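Local atomic coordinates of sulfide-quinone reductase (Aquifex aeolicus, PDB entry 3HYV), a protein that catalyses the FAD-dependent oxidation of hydrogen sulfide with a quinone as electron acceptor, building up polysulfur chains that are released typically as cyclooctasulfur. Residues P43-L48 / C124-A129; D337-R342 / I416-D421; I346-F351 / H379-A384. All coordinates share one frame; numbering follows the deposited sequence. Where two conformers were deposited one is given.

Interaction 1 of 3, residues P43-L48 / C124-A129; sequences PAFPHL and CTAEHA. With FAD (flavin-adenine dinucleotide), chain G.
The ring of Phe45 meets the backbone at the start of helix 126-141 in two ways. Over one of its faces, displaced toward the rim, sits the amide nitrogen of Ala126, 3.6 Å from Phe45 CE2. At the edge and in the plane of the ring lies a carbonyl, with Cys124 O 3.4 Å from Phe45 CD2. The ring reaches this corner because its CG lies anti to the carbonyl carbon (chi1 -70°), and its far end, CZ, also touches the methyl of Ala126. One turn on, Leu48 packs beside it. Its CD2 branch comes to 4.1 Å from Ala126 CB and touches the methyl of Ala129 as well, while Ala129 CB also packs on the backbone oxygen of Phe45. Helix 45-49 meets the first turn of helix 126-141 here, inside the pyridine nucleotide-disulphide oxidoreductase fold, the two alanine methyls letting the backbones approach to 6.2 Å between Phe45 CA and Ala126 CA. Helix 126-141 begins with Thr125 as N-cap: its OG1 accepts from His128 N at 3.2 Å and is also hydrogen-bonded to His128 ND1 at 2.8 Å. The hydroxyl therefore serves both a backbone amide of the first turn and an imidazole. Next to the packed residues lies the flavin. Pro43, part of the FAD site, places its CB 3.5 Å from O4 of FAD, and Cys124 lies beside the dimethylbenzene end, near a bound hydrogen sulfide. Farther out, Thr125 packs on Arg36, another FAD-binding residue.

Interaction 2 of 3, residues D337-R342 / I416-D421; sequences DKYAPR and IELCKD
Ala340 and Glu417 face each other as a hydrogen-bonded antiparallel pair, joined by two backbone bonds: Ala340 N to Glu417 O at 2.9 Å and Glu417 N to Ala340 O at 2.8 Å. A third backbone bond, from Cys419 N to Lys338 O, continues the pairing. On the face bearing Tyr339, Ile416 and Leu418, the phenol ring is the centre of the apolar packing. Ile416 CD1 approaches Tyr339 CD1 obliquely at 3.7 Å, Leu418 CG comes to 4.0 Å from Tyr339 CE1, and Leu418 CD2 lies over one face of the ring. The long branch of Ile416 gets there because CG1 stands between the backbone N and the carbonyl carbon (chi1 57°). Strands 339-341 and 416-418 form a two-stranded antiparallel sheet that pairs a segment near the C terminus with the chain just after helix 314-332. On the face bearing Ala340 and Glu417, Ala340 CB touches Cys419 CB at 4.1 Å, and the sulfur of Cys419 continues into a disulfide with Cys430, tying the last residue of the chain to this sheet. Beyond the strand, Arg342 NH1 makes a salt bridge with Glu417 OE2 at 3.3 Å; as a hydrogen bond it is weak, and the guanidinium and carboxylate planes stand 74° apart. A second carboxylate holds the same guanidinium, for Arg342 NE forms a salt bridge with Asp361, and Tyr178 of a neighbouring subunit meets Arg342 in a cation-pi contact. On the Tyr339 side, helix 314-332 backs the sheet, with the His326 ring meeting that of Tyr339.

Interaction 3 of 3, residues I346-F351 / H379-A384; sequences ICIADF and HYFKTA. With FAD (flavin-adenine dinucleotide), chain G.
Lys382 NZ is gripped from several sides: it donates to O4 of FAD at 2.6 Å, to the backbone oxygen of Ile348 at 3.0 Å, and forms a salt bridge with Glu162. The bond to Ile348 O runs nearly along the carbonyl direction, with an angle of 162° at the oxygen. A positive charge so close to O4 would probably polarise the flavin toward that oxygen, an effect that Glu162 may temper. The amine reaches this point through a bend at chi2 (101°), which lets the lysine chain slide past Ile348 in the reverse direction; Lys382 CB lies 4.0 Å from Ile348 CG2. At its other branch, Ile348 CD1 meets Phe381 CD2 at 3.6 Å, the two side chains crossing at about a right angle. Farther along the strand, Asp350 OD2 is hydrogen-bonded to His47. The strand also carries Cys347, the probable persulfide-bearing residue, and the quinone-binding Ile346. Segment 379-384 of helix 376-395 runs at 110° to strand segment 346-350, which belongs to an outermost strand, within this chain, of a three-stranded antiparallel sheet, and helix 158-173 packs against Ala349, Asp350 and Phe351.

Read from the N terminus, interaction 1 closes first, joining helix 45-49 to the start of helix 126-141 across a loop of 75 residues rich in strands. It is complete before the other two open. Interaction 2 then spans 73 residues, from strand 339-341 to strand 416-418, and interaction 3 nests inside that span, bringing helix 376-395 back onto strand 345-350. Interactions 1 and 3, with centres about 16 Å apart, both touch FAD and meet directly through His47 of 43-48 and Asp350 of 346-351. Interaction 2 lies across the chain's centre from interaction 1, about 34 Å away between centres, and ties down the C-terminal end.

Interaction 1 of 3, residues P43-L48 / C124-A129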
loop_
_atom_site.group_PDB
_atom_site.type_symbol
_atom_site.label_atom_id
_atom_site.label_comp_id
_atom_site.label_asym_id
_atom_site.label_seq_id
_atom_site.Cartn_x
_atom_site.Cartn_y
_atom_site.Cartn_z
ATOM N N PRO A 43 9.884 -30.088 2.404
ATOM C CA PRO A 43 9.625 -28.975 1.454
ATOM C C PRO A 43 9.037 -29.367 0.082
ATOM O O PRO A 43 8.558 -28.489 -0.658
ATOM C CB PRO A 43 11.015 -28.340 1.279
ATOM C CG PRO A 43 11.724 -28.670 2.585
ATOM C CD PRO A 43 11.276 -30.059 2.902
ATOM N N ALA A 44 9.100 -30.654 -0.262
ATOM C CA ALA A 44 8.518 -31.140 -1.514
ATOM C C ALA A 44 7.104 -31.733 -1.344
ATOM O O ALA A 44 6.489 -32.155 -2.318
ATOM C CB ALA A 44 9.453 -32.131 -2.192
ATOM N N PHE A 45 6.586 -31.727 -0.113
ATOM C CA PHE A 45 5.235 -32.252 0.173
ATOM C C PHE A 45 4.075 -31.507 -0.526
ATOM O O PHE A 45 3.144 -32.161 -0.999
ATOM C CB PHE A 45 4.970 -32.395 1.684
ATOM C CG PHE A 45 5.770 -33.504 2.365
ATOM C CD1 PHE A 45 6.614 -34.347 1.642
ATOM C CD2 PHE A 45 5.642 -33.715 3.738
ATOM C CE1 PHE A 45 7.350 -35.359 2.276
ATOM C CE2 PHE A 45 6.364 -34.738 4.385
ATOM C CZ PHE A 45 7.226 -35.553 3.649
ATOM N N PRO A 46 4.118 -30.151 -0.589
ATOM C CA PRO A 46 3.101 -29.450 -1.382
ATOM C C PRO A 46 3.117 -29.860 -2.853
ATOM O O PRO A 46 2.057 -29.964 -3.465
ATOM C CB PRO A 46 3.490 -27.972 -1.239
ATOM C CG PRO A 46 4.304 -27.901 0.007
ATOM C CD PRO A 46 5.044 -29.198 0.062
ATOM N N HIS A 47 4.311 -30.082 -3.400
ATOM C CA HIS A 47 4.496 -30.544 -4.780
ATOM C C HIS A 47 4.021 -31.997 -4.944
ATOM O O HIS A 47 3.444 -32.348 -5.968
ATOM C CB HIS A 47 5.971 -30.437 -5.207
ATOM C CG HIS A 47 6.590 -29.089 -4.988
ATOM N ND1 HIS A 47 6.928 -28.617 -3.736
ATOM C CD2 HIS A 47 6.973 -28.130 -5.865
ATOM C CE1 HIS A 47 7.471 -27.415 -3.849
ATOM N NE2 HIS A 47 7.508 -27.095 -5.129
ATOM N N LEU A 48 4.287 -32.844 -3.953
ATOM C CA LEU A 48 3.689 -34.188 -3.914
ATOM C C LEU A 48 2.158 -34.132 -3.934
ATOM O O LEU A 48 1.524 -34.877 -4.677
ATOM C CB LEU A 48 4.163 -34.974 -2.687
ATOM C CG LEU A 48 3.801 -36.466 -2.577
ATOM C CD1 LEU A 48 4.349 -37.301 -3.757
ATOM C CD2 LEU A 48 4.260 -37.051 -1.228
ATOM N N CYS A 124 1.019 -32.069 5.466
ATOM C CA CYS A 124 2.138 -32.071 6.419
ATOM C C CYS A 124 2.965 -33.354 6.447
ATOM O O CYS A 124 4.136 -33.316 6.809
ATOM C CB CYS A 124 1.644 -31.764 7.834
ATOM S SG CYS A 124 1.039 -30.115 8.052
ATOM N N THR A 125 2.343 -34.487 6.112
ATOM C CA THR A 125 3.056 -35.760 5.942
ATOM C C THR A 125 2.874 -36.255 4.510
ATOM O O THR A 125 1.934 -35.841 3.822
ATOM C CB THR A 125 2.579 -36.871 6.938
ATOM O OG1 THR A 125 1.234 -37.248 6.643
ATOM C CG2 THR A 125 2.663 -36.411 8.382
ATOM N N ALA A 126 3.766 -37.142 4.063
ATOM C CA ALA A 126 3.672 -37.726 2.716
ATOM C C ALA A 126 2.344 -38.441 2.519
ATOM O O ALA A 126 1.729 -38.308 1.467
ATOM C CB ALA A 126 4.828 -38.670 2.442
ATOM N N GLU A 127 1.904 -39.177 3.544
ATOM C CA GLU A 127 0.635 -39.913 3.525
ATOM C C GLU A 127 -0.589 -38.989 3.390
ATOM O O GLU A 127 -1.512 -39.284 2.631
ATOM C CB GLU A 127 0.505 -40.799 4.772
ATOM C CG GLU A 127 1.507 -41.976 4.849
ATOM C CD GLU A 127 2.904 -41.582 5.330
ATOM O OE1 GLU A 127 3.046 -40.573 6.061
ATOM O OE2 GLU A 127 3.871 -42.301 4.984
ATOM N N HIS A 128 -0.597 -37.880 4.128
ATOM C CA HIS A 128 -1.655 -36.875 4.002
ATOM C C HIS A 128 -1.621 -36.165 2.635
ATOM O O HIS A 128 -2.668 -35.932 2.029
ATOM C CB HIS A 128 -1.590 -35.858 5.156
ATOM C CG HIS A 128 -2.091 -36.390 6.466
ATOM N ND1 HIS A 128 -1.280 -36.534 7.572
ATOM C CD2 HIS A 128 -3.323 -36.807 6.848
ATOM C CE1 HIS A 128 -1.986 -37.029 8.574
ATOM N NE2 HIS A 128 -3.230 -37.203 8.162
ATOM N N ALA A 129 -0.418 -35.836 2.156
ATOM C CA ALA A 129 -0.234 -35.207 0.838
ATOM C C ALA A 129 -0.792 -36.057 -0.297
ATOM O O ALA A 129 -1.396 -35.531 -1.228
ATOM C CB ALA A 129 1.253 -34.882 0.578
HETATM P PA FAD G . 10.621 -34.194 10.654
HETATM O O1A FAD G . 11.585 -33.810 9.558
HETATM O O2A FAD G . 9.145 -34.238 10.357
HETATM O O5B FAD G . 11.053 -35.654 11.201
HETATM C C5B FAD G . 10.816 -36.150 12.523
HETATM C C4B FAD G . 11.030 -37.662 12.517
HETATM O O4B FAD G . 10.734 -38.264 13.787
HETATM C C3B FAD G . 10.105 -38.332 11.513
HETATM O O3B FAD G . 10.845 -39.320 10.803
HETATM C C2B FAD G . 9.061 -39.021 12.363
HETATM O O2B FAD G . 8.568 -40.170 11.687
HETATM C C1B FAD G . 9.862 -39.391 13.605
HETATM N N9A FAD G . 9.059 -39.679 14.833
HETATM C C8A FAD G . 7.914 -39.091 15.238
HETATM N N7A FAD G . 7.519 -39.643 16.416
HETATM C C5A FAD G . 8.419 -40.591 16.742
HETATM C C6A FAD G . 8.549 -41.475 17.812
HETATM N N6A FAD G . 7.638 -41.491 18.819
HETATM N N1A FAD G . 9.604 -42.317 17.846
HETATM C C2A FAD G . 10.519 -42.322 16.871
HETATM N N3A FAD G . 10.421 -41.485 15.834
HETATM C C4A FAD G . 9.387 -40.607 15.746
HETATM N N1 FAD G . 11.034 -25.462 5.888
HETATM C C2 FAD G . 11.824 -24.780 5.008
HETATM O O2 FAD G . 12.887 -24.270 5.398
HETATM N N3 FAD G . 11.493 -24.657 3.702
HETATM C C4 FAD G . 10.347 -25.213 3.258
HETATM O O4 FAD G . 10.013 -25.075 1.952
HETATM C C4X FAD G . 9.516 -25.918 4.139
HETATM N N5 FAD G . 8.368 -26.478 3.687
HETATM C C5X FAD G . 7.567 -27.162 4.542
HETATM C C6 FAD G . 6.384 -27.747 4.071
HETATM C C7 FAD G . 5.540 -28.453 4.934
HETATM C C7M FAD G . 4.277 -29.059 4.372
HETATM C C8 FAD G . 5.884 -28.580 6.283
HETATM C C8M FAD G . 5.009 -29.320 7.280
HETATM C C9 FAD G . 7.069 -27.998 6.742
HETATM C C9A FAD G . 7.926 -27.281 5.894
HETATM N N10 FAD G . 9.091 -26.729 6.354
HETATM C C10 FAD G . 9.875 -26.034 5.490
HETATM C "C1'" FAD G . 9.426 -26.816 7.804
HETATM C "C2'" FAD G . 10.510 -27.747 8.337
HETATM O "O2'" FAD G . 11.737 -27.575 7.611
HETATM C "C3'" FAD G . 10.021 -29.190 8.338
HETATM O "O3'" FAD G . 8.784 -29.264 9.070
HETATM C "C4'" FAD G . 11.069 -30.165 8.880
HETATM O "O4'" FAD G . 10.808 -31.460 8.320
HETATM C "C5'" FAD G . 11.050 -30.287 10.398
HETATM O "O5'" FAD G . 12.126 -31.140 10.795
HETATM P P FAD G . 12.074 -32.123 12.069
HETATM O O1P FAD G . 13.376 -32.890 12.090
HETATM O O2P FAD G . 11.752 -31.275 13.286
HETATM O O3P FAD G . 10.831 -33.137 11.851
#

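Interaction 2 of 3, residues D337-R342 / I416-D421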
loop_
_atom_site.group_PDB
_atom_site.type_symbol
_atom_site.label_atom_id
_atom_site.label_comp_id
_atom_site.label_asym_id
_atom_site.label_seq_id
_atom_site.Cartn_x
_atom_site.Cartn_y
_atom_site.Cartn_z
ATOM N N ASP A 337 33.566 -24.942 26.018
ATOM C CA ASP A 337 32.906 -24.168 24.960
ATOM C C ASP A 337 31.517 -24.727 24.661
ATOM O O ASP A 337 31.338 -25.945 24.544
ATOM C CB ASP A 337 33.741 -24.171 23.671
ATOM C CG ASP A 337 34.911 -23.195 23.716
ATOM O OD1 ASP A 337 34.965 -22.338 24.629
ATOM O OD2 ASP A 337 35.777 -23.283 22.816
ATOM N N LYS A 338 30.541 -23.827 24.553
ATOM C CA LYS A 338 29.181 -24.184 24.159
ATOM C C LYS A 338 28.626 -23.191 23.137
ATOM O O LYS A 338 29.057 -22.036 23.079
ATOM C CB LYS A 338 28.266 -24.304 25.384
ATOM C CG LYS A 338 28.588 -25.515 26.260
ATOM C CD LYS A 338 27.771 -25.555 27.537
ATOM C CE LYS A 338 26.502 -26.391 27.367
ATOM N NZ LYS A 338 25.701 -26.413 28.629
ATOM N N TYR A 339 27.674 -23.659 22.333
ATOM C CA TYR A 339 27.187 -22.925 21.159
ATOM C C TYR A 339 25.666 -22.778 21.113
ATOM O O TYR A 339 24.923 -23.709 21.426
ATOM C CB TYR A 339 27.636 -23.621 19.865
ATOM C CG TYR A 339 29.137 -23.746 19.712
ATOM C CD1 TYR A 339 29.873 -22.749 19.066
ATOM C CD2 TYR A 339 29.820 -24.859 20.210
ATOM C CE1 TYR A 339 31.241 -22.853 18.917
ATOM C CE2 TYR A 339 31.191 -24.970 20.073
ATOM C CZ TYR A 339 31.894 -23.960 19.425
ATOM O OH TYR A 339 33.248 -24.057 19.279
ATOM N N ALA A 340 25.235 -21.595 20.694
ATOM C CA ALA A 340 23.857 -21.321 20.356
ATOM C C ALA A 340 23.707 -21.157 18.829
ATOM O O ALA A 340 24.576 -20.556 18.179
ATOM C CB ALA A 340 23.394 -20.073 21.071
ATOM N N PRO A 341 22.615 -21.701 18.253
ATOM C CA PRO A 341 22.337 -21.459 16.833
ATOM C C PRO A 341 21.958 -20.002 16.586
ATOM O O PRO A 341 21.355 -19.366 17.446
ATOM C CB PRO A 341 21.130 -22.364 16.549
ATOM C CG PRO A 341 20.470 -22.529 17.888
ATOM C CD PRO A 341 21.601 -22.576 18.873
ATOM N N ARG A 342 22.337 -19.482 15.424
ATOM C CA ARG A 342 21.971 -18.133 15.015
ATOM C C ARG A 342 20.452 -18.018 14.785
ATOM O O ARG A 342 19.853 -16.985 15.081
ATOM C CB ARG A 342 22.748 -17.745 13.750
ATOM C CG ARG A 342 22.348 -16.419 13.114
ATOM C CD ARG A 342 22.882 -15.234 13.896
ATOM N NE ARG A 342 22.546 -13.971 13.241
ATOM C CZ ARG A 342 22.914 -12.768 13.673
ATOM N NH1 ARG A 342 23.632 -12.639 14.782
ATOM N NH2 ARG A 342 22.549 -11.689 12.994
ATOM N N ILE A 416 26.419 -20.684 13.817
ATOM C CA ILE A 416 26.411 -20.803 15.287
ATOM C C ILE A 416 27.286 -19.758 15.984
ATOM O O ILE A 416 28.236 -19.242 15.397
ATOM C CB ILE A 416 26.830 -22.225 15.771
ATOM C CG1 ILE A 416 28.224 -22.605 15.235
ATOM C CG2 ILE A 416 25.765 -23.259 15.401
ATOM C CD1 ILE A 416 28.754 -23.926 15.753
ATOM N N GLU A 417 26.957 -19.457 17.238
ATOM C CA GLU A 417 27.698 -18.482 18.042
ATOM C C GLU A 417 28.132 -19.083 19.374
ATOM O O GLU A 417 27.370 -19.818 20.005
ATOM C CB GLU A 417 26.851 -17.227 18.301
ATOM C CG GLU A 417 26.860 -16.197 17.168
ATOM C CD GLU A 417 25.687 -15.195 17.231
ATOM O OE1 GLU A 417 24.577 -15.571 17.676
ATOM O OE2 GLU A 417 25.874 -14.030 16.810
ATOM N N LEU A 418 29.357 -18.766 19.790
ATOM C CA LEU A 418 29.847 -19.103 21.126
ATOM C C LEU A 418 29.006 -18.399 22.179
ATOM O O LEU A 418 28.930 -17.167 22.206
ATOM C CB LEU A 418 31.318 -18.703 21.283
ATOM C CG LEU A 418 32.382 -19.798 21.182
ATOM C CD1 LEU A 418 33.770 -19.181 21.010
ATOM C CD2 LEU A 418 32.349 -20.711 22.402
ATOM N N CYS A 419 28.365 -19.190 23.033
ATOM C CA CYS A 419 27.448 -18.660 24.034
ATOM C C CYS A 419 28.097 -18.678 25.419
ATOM O O CYS A 419 28.554 -19.724 25.901
ATOM C CB CYS A 419 26.120 -19.433 24.021
ATOM S SG CYS A 419 24.808 -18.717 25.067
ATOM N N LYS A 420 28.147 -17.506 26.042
ATOM C CA LYS A 420 28.755 -17.358 27.361
ATOM C C LYS A 420 27.835 -17.848 28.473
ATOM O O LYS A 420 28.311 -18.312 29.512
ATOM C CB LYS A 420 29.182 -15.909 27.607
ATOM C CG LYS A 420 28.155 -14.860 27.198
ATOM C CD LYS A 420 28.718 -13.450 27.373
ATOM C CE LYS A 420 27.810 -12.401 26.739
ATOM N NZ LYS A 420 27.720 -12.555 25.254
ATOM N N ASP A 421 26.524 -17.760 28.242
ATOM C CA ASP A 421 25.522 -18.147 29.236
ATOM C C ASP A 421 24.306 -18.792 28.575
ATOM O O ASP A 421 23.478 -18.095 27.973
ATOM C CB ASP A 421 25.101 -16.919 30.054
ATOM C CG ASP A 421 24.057 -17.241 31.113
ATOM O OD1 ASP A 421 24.161 -18.303 31.769
ATOM O OD2 ASP A 421 23.136 -16.414 31.293
#

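Interaction 3 of 3, residues I346-F351 / H379-A384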
loop_
_atom_site.group_PDB
_atom_site.type_symbol
_atom_site.label_atom_id
_atom_site.label_comp_id
_atom_site.label_asym_id
_atom_site.label_seq_id
_atom_site.Cartn_x
_atom_site.Cartn_y
_atom_site.Cartn_z
ATOM N N ILE A 346 16.465 -18.705 5.343
ATOM C CA ILE A 346 16.278 -18.446 3.921
ATOM C C ILE A 346 15.100 -19.306 3.500
ATOM O O ILE A 346 15.215 -20.530 3.470
ATOM C CB ILE A 346 17.530 -18.860 3.105
ATOM C CG1 ILE A 346 18.710 -17.959 3.442
ATOM C CG2 ILE A 346 17.250 -18.837 1.591
ATOM C CD1 ILE A 346 20.044 -18.479 2.939
ATOM N N CYS A 347 13.962 -18.678 3.212
ATOM C CA CYS A 347 12.753 -19.409 2.780
ATOM C C CYS A 347 12.303 -19.045 1.368
ATOM O O CYS A 347 12.279 -17.865 0.996
ATOM C CB CYS A 347 11.592 -19.186 3.752
ATOM S SG CYS A 347 11.977 -19.581 5.455
ATOM N N ILE A 348 11.949 -20.068 0.588
ATOM C CA ILE A 348 11.402 -19.867 -0.750
ATOM C C ILE A 348 9.991 -20.449 -0.841
ATOM O O ILE A 348 9.784 -21.644 -0.595
ATOM C CB ILE A 348 12.328 -20.444 -1.847
ATOM C CG1 ILE A 348 13.689 -19.739 -1.802
ATOM C CG2 ILE A 348 11.700 -20.287 -3.233
ATOM C CD1 ILE A 348 14.839 -20.575 -2.287
ATOM N N ALA A 349 9.024 -19.587 -1.161
ATOM C CA ALA A 349 7.655 -20.027 -1.410
ATOM C C ALA A 349 7.441 -20.204 -2.912
ATOM O O ALA A 349 7.374 -19.233 -3.657
ATOM C CB ALA A 349 6.644 -19.038 -0.825
ATOM N N ASP A 350 7.350 -21.459 -3.336
ATOM C CA ASP A 350 7.192 -21.812 -4.747
ATOM C C ASP A 350 5.729 -21.623 -5.170
ATOM O O ASP A 350 4.825 -22.146 -4.521
ATOM C CB ASP A 350 7.643 -23.262 -4.954
ATOM C CG ASP A 350 7.885 -23.615 -6.418
ATOM O OD1 ASP A 350 7.977 -22.715 -7.286
ATOM O OD2 ASP A 350 7.999 -24.820 -6.701
ATOM N N PHE A 351 5.498 -20.865 -6.240
ATOM C CA PHE A 351 4.132 -20.572 -6.709
ATOM C C PHE A 351 3.785 -21.278 -8.024
ATOM O O PHE A 351 2.760 -20.973 -8.638
ATOM C CB PHE A 351 3.914 -19.059 -6.899
ATOM C CG PHE A 351 4.278 -18.217 -5.708
ATOM C CD1 PHE A 351 3.970 -18.626 -4.410
ATOM C CD2 PHE A 351 4.907 -16.992 -5.887
ATOM C CE1 PHE A 351 4.300 -17.830 -3.312
ATOM C CE2 PHE A 351 5.245 -16.197 -4.792
ATOM C CZ PHE A 351 4.938 -16.615 -3.506
ATOM N N HIS A 379 12.111 -19.869 -8.305
ATOM C CA HIS A 379 11.512 -21.186 -8.518
ATOM C C HIS A 379 12.583 -22.244 -8.838
ATOM O O HIS A 379 12.539 -23.355 -8.309
ATOM C CB HIS A 379 10.461 -21.147 -9.640
ATOM C CG HIS A 379 10.104 -22.500 -10.177
ATOM N ND1 HIS A 379 10.504 -22.935 -11.421
ATOM C CD2 HIS A 379 9.413 -23.526 -9.626
ATOM C CE1 HIS A 379 10.059 -24.162 -11.623
ATOM N NE2 HIS A 379 9.397 -24.546 -10.546
ATOM N N TYR A 380 13.520 -21.892 -9.711
ATOM C CA TYR A 380 14.572 -22.819 -10.144
ATOM C C TYR A 380 15.578 -23.128 -9.043
ATOM O O TYR A 380 16.105 -24.239 -8.981
ATOM C CB TYR A 380 15.247 -22.331 -11.432
ATOM C CG TYR A 380 14.239 -22.223 -12.551
ATOM C CD1 TYR A 380 13.783 -23.363 -13.214
ATOM C CD2 TYR A 380 13.687 -20.997 -12.899
ATOM C CE1 TYR A 380 12.823 -23.270 -14.224
ATOM C CE2 TYR A 380 12.738 -20.895 -13.896
ATOM C CZ TYR A 380 12.307 -22.032 -14.558
ATOM O OH TYR A 380 11.356 -21.931 -15.560
ATOM N N PHE A 381 15.806 -22.153 -8.162
ATOM C CA PHE A 381 16.638 -22.359 -6.979
ATOM C C PHE A 381 16.019 -23.378 -6.013
ATOM O O PHE A 381 16.727 -24.214 -5.463
ATOM C CB PHE A 381 16.901 -21.030 -6.255
ATOM C CG PHE A 381 18.029 -21.099 -5.269
ATOM C CD1 PHE A 381 19.316 -20.721 -5.642
ATOM C CD2 PHE A 381 17.815 -21.558 -3.965
ATOM C CE1 PHE A 381 20.380 -20.799 -4.728
ATOM C CE2 PHE A 381 18.873 -21.641 -3.041
ATOM C CZ PHE A 381 20.153 -21.259 -3.424
ATOM N N LYS A 382 14.703 -23.297 -5.806
ATOM C CA LYS A 382 13.994 -24.230 -4.922
ATOM C C LYS A 382 14.147 -25.689 -5.394
ATOM O O LYS A 382 14.511 -26.580 -4.602
ATOM C CB LYS A 382 12.517 -23.830 -4.807
ATOM C CG LYS A 382 11.636 -24.809 -4.036
ATOM C CD LYS A 382 11.374 -24.332 -2.627
ATOM C CE LYS A 382 10.309 -25.159 -1.951
ATOM N NZ LYS A 382 10.013 -24.613 -0.597
ATOM N N THR A 383 13.876 -25.926 -6.680
ATOM C CA THR A 383 14.105 -27.241 -7.296
ATOM C C THR A 383 15.565 -27.684 -7.122
ATOM O O THR A 383 15.831 -28.834 -6.762
ATOM C CB THR A 383 13.743 -27.247 -8.804
ATOM O OG1 THR A 383 12.447 -26.659 -8.994
ATOM C CG2 THR A 383 13.729 -28.667 -9.355
ATOM N N ALA A 384 16.502 -26.765 -7.369
ATOM C CA ALA A 384 17.932 -27.070 -7.288
ATOM C C ALA A 384 18.341 -27.503 -5.884
ATOM O O ALA A 384 19.082 -28.482 -5.719
ATOM C CB ALA A 384 18.769 -25.883 -7.767
HETATM P PA FAD G . 10.621 -34.194 10.654
HETATM O O1A FAD G . 11.585 -33.810 9.558
HETATM O O2A FAD G . 9.145 -34.238 10.357
HETATM O O5B FAD G . 11.053 -35.654 11.201
HETATM C C5B FAD G . 10.816 -36.150 12.523
HETATM C C4B FAD G . 11.030 -37.662 12.517
HETATM O O4B FAD G . 10.734 -38.264 13.787
HETATM C C3B FAD G . 10.105 -38.332 11.513
HETATM O O3B FAD G . 10.845 -39.320 10.803
HETATM C C2B FAD G . 9.061 -39.021 12.363
HETATM O O2B FAD G . 8.568 -40.170 11.687
HETATM C C1B FAD G . 9.862 -39.391 13.605
HETATM N N9A FAD G . 9.059 -39.679 14.833
HETATM C C8A FAD G . 7.914 -39.091 15.238
HETATM N N7A FAD G . 7.519 -39.643 16.416
HETATM C C5A FAD G . 8.419 -40.591 16.742
HETATM C C6A FAD G . 8.549 -41.475 17.812
HETATM N N6A FAD G . 7.638 -41.491 18.819
HETATM N N1A FAD G . 9.604 -42.317 17.846
HETATM C C2A FAD G . 10.519 -42.322 16.871
HETATM N N3A FAD G . 10.421 -41.485 15.834
HETATM C C4A FAD G . 9.387 -40.607 15.746
HETATM N N1 FAD G . 11.034 -25.462 5.888
HETATM C C2 FAD G . 11.824 -24.780 5.008
HETATM O O2 FAD G . 12.887 -24.270 5.398
HETATM N N3 FAD G . 11.493 -24.657 3.702
HETATM C C4 FAD G . 10.347 -25.213 3.258
HETATM O O4 FAD G . 10.013 -25.075 1.952
HETATM C C4X FAD G . 9.516 -25.918 4.139
HETATM N N5 FAD G . 8.368 -26.478 3.687
HETATM C C5X FAD G . 7.567 -27.162 4.542
HETATM C C6 FAD G . 6.384 -27.747 4.071
HETATM C C7 FAD G . 5.540 -28.453 4.934
HETATM C C7M FAD G . 4.277 -29.059 4.372
HETATM C C8 FAD G . 5.884 -28.580 6.283
HETATM C C8M FAD G . 5.009 -29.320 7.280
HETATM C C9 FAD G . 7.069 -27.998 6.742
HETATM C C9A FAD G . 7.926 -27.281 5.894
HETATM N N10 FAD G . 9.091 -26.729 6.354
HETATM C C10 FAD G . 9.875 -26.034 5.490
HETATM C "C1'" FAD G . 9.426 -26.816 7.804
HETATM C "C2'" FAD G . 10.510 -27.747 8.337
HETATM O "O2'" FAD G . 11.737 -27.575 7.611
HETATM C "C3'" FAD G . 10.021 -29.190 8.338
HETATM O "O3'" FAD G . 8.784 -29.264 9.070
HETATM C "C4'" FAD G . 11.069 -30.165 8.880
HETATM O "O4'" FAD G . 10.808 -31.460 8.320
HETATM C "C5'" FAD G . 11.050 -30.287 10.398
HETATM O "O5'" FAD G . 12.126 -31.140 10.795
HETATM P P FAD G . 12.074 -32.123 12.069
HETATM O O1P FAD G . 13.376 -32.890 12.090
HETATM O O2P FAD G . 11.752 -31.275 13.286
HETATM O O3P FAD G . 10.831 -33.137 11.851
#